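Local coordinates for extracellular solute-binding protein (Bordetella parapertussis, PDB 3PU5) that probably captures a small solute, perhaps a polyamine, in the periplasm and delivers it to an ABC transporter for uptake, at residues T305-L308 against I309-M312. Residues are numbered along the deposited sequence; the frame is centred on the assembly and turned at random.
Sequences TALL and IKNM
I309 sits one turn above T305 at the start of helix 305-322, the last helix of this periplasmic binding protein fold, and its side chain is the one to trace. I309 CB lies 3.7 Å from T305 O. With CG1 beside the backbone N (chi1 -65°), the chain turns back toward the helix start, bringing I309 CG1 to 3.4 Å from T305 O. The tip, I309 CD1, then reaches T305 CG2 at 4.0 Å, the two side chains lying alongside each other and pointing the same way. That same T305 O accepts the hydrogen bond from I309 N, nearly straight at 167°, so the isoleucine covers the carbonyl its own amide binds. Beyond the pair, Y71 of helix 67-75 touches both T305 and I309, while T305 OG1 is hydrogen-bonded to D100. L308 packs on helix 156-167, against A157, E158 and S161.

The next two rungs of the ladder, each one residue further along, follow suit: K310 N donates a hydrogen bond to A306 O at 3.0 Å, and N311 N donates one to L307 O. The side chains of L307 and N311 cross at a slant. L307 extends CG opposite the backbone N, and the turn at chi2 (60°) then swings its CD1 methyl toward N311, where L307 CD1 meets the amide oxygen N311 OD1 at 3.2 Å.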
# COMPACT_ATOMS: atom_id res chain seq x y z
N THR A 305 3.40 10.41 4.14
CA THR A 305 4.36 10.29 3.04
C THR A 305 5.53 11.27 3.20
O THR A 305 6.69 10.88 3.06
CB THR A 305 3.70 10.51 1.67
OG1 THR A 305 2.59 9.61 1.52
CG2 THR A 305 4.70 10.27 0.54
N ALA A 306 5.22 12.53 3.47
CA ALA A 306 6.25 13.56 3.63
C ALA A 306 7.22 13.21 4.74
O ALA A 306 8.42 13.44 4.62
CB ALA A 306 5.60 14.93 3.89
N LEU A 307 6.69 12.66 5.83
CA LEU A 307 7.51 12.25 6.95
C LEU A 307 8.49 11.15 6.55
O LEU A 307 9.68 11.23 6.83
CB LEU A 307 6.64 11.80 8.12
CG LEU A 307 7.40 11.29 9.35
CD1 LEU A 307 8.30 12.39 9.90
CD2 LEU A 307 6.43 10.81 10.42
N LEU A 308 7.98 10.12 5.87
CA LEU A 308 8.83 9.02 5.41
C LEU A 308 9.98 9.50 4.52
O LEU A 308 11.12 9.08 4.68
CB LEU A 308 8.00 7.96 4.67
CG LEU A 308 7.10 7.11 5.57
CD1 LEU A 308 6.13 6.32 4.73
CD2 LEU A 308 7.93 6.18 6.45
N ILE A 309 9.66 10.38 3.57
CA ILE A 309 10.66 10.93 2.66
C ILE A 309 11.71 11.73 3.42
O ILE A 309 12.91 11.61 3.18
CB ILE A 309 9.99 11.81 1.59
CG1 ILE A 309 9.08 10.96 0.69
CG2 ILE A 309 11.04 12.56 0.75
CD1 ILE A 309 8.34 11.75 -0.37
N LYS A 310 11.23 12.56 4.34
CA LYS A 310 12.12 13.45 5.08
C LYS A 310 13.09 12.69 5.98
O LYS A 310 14.23 13.10 6.14
CB LYS A 310 11.30 14.45 5.91
CG LYS A 310 12.17 15.38 6.76
CD LYS A 310 11.33 16.41 7.52
CE LYS A 310 10.76 15.86 8.82
NZ LYS A 310 10.04 16.90 9.60
N ASN A 311 12.63 11.58 6.55
CA ASN A 311 13.42 10.87 7.54
C ASN A 311 14.27 9.74 6.96
O ASN A 311 15.07 9.15 7.67
CB ASN A 311 12.51 10.33 8.66
CG ASN A 311 12.02 11.42 9.59
OD1 ASN A 311 11.19 11.18 10.46
ND2 ASN A 311 12.53 12.63 9.40
N MSE A 312 14.09 9.44 5.68
CA MSE A 312 14.70 8.26 5.08
C MSE A 312 16.23 8.25 5.22
O MSE A 312 16.80 7.25 5.64
CB MSE A 312 14.28 8.10 3.62
CG MSE A 312 14.63 6.74 3.00
SE MSE A 312 13.94 5.18 4.02
CE MSE A 312 13.77 3.88 2.56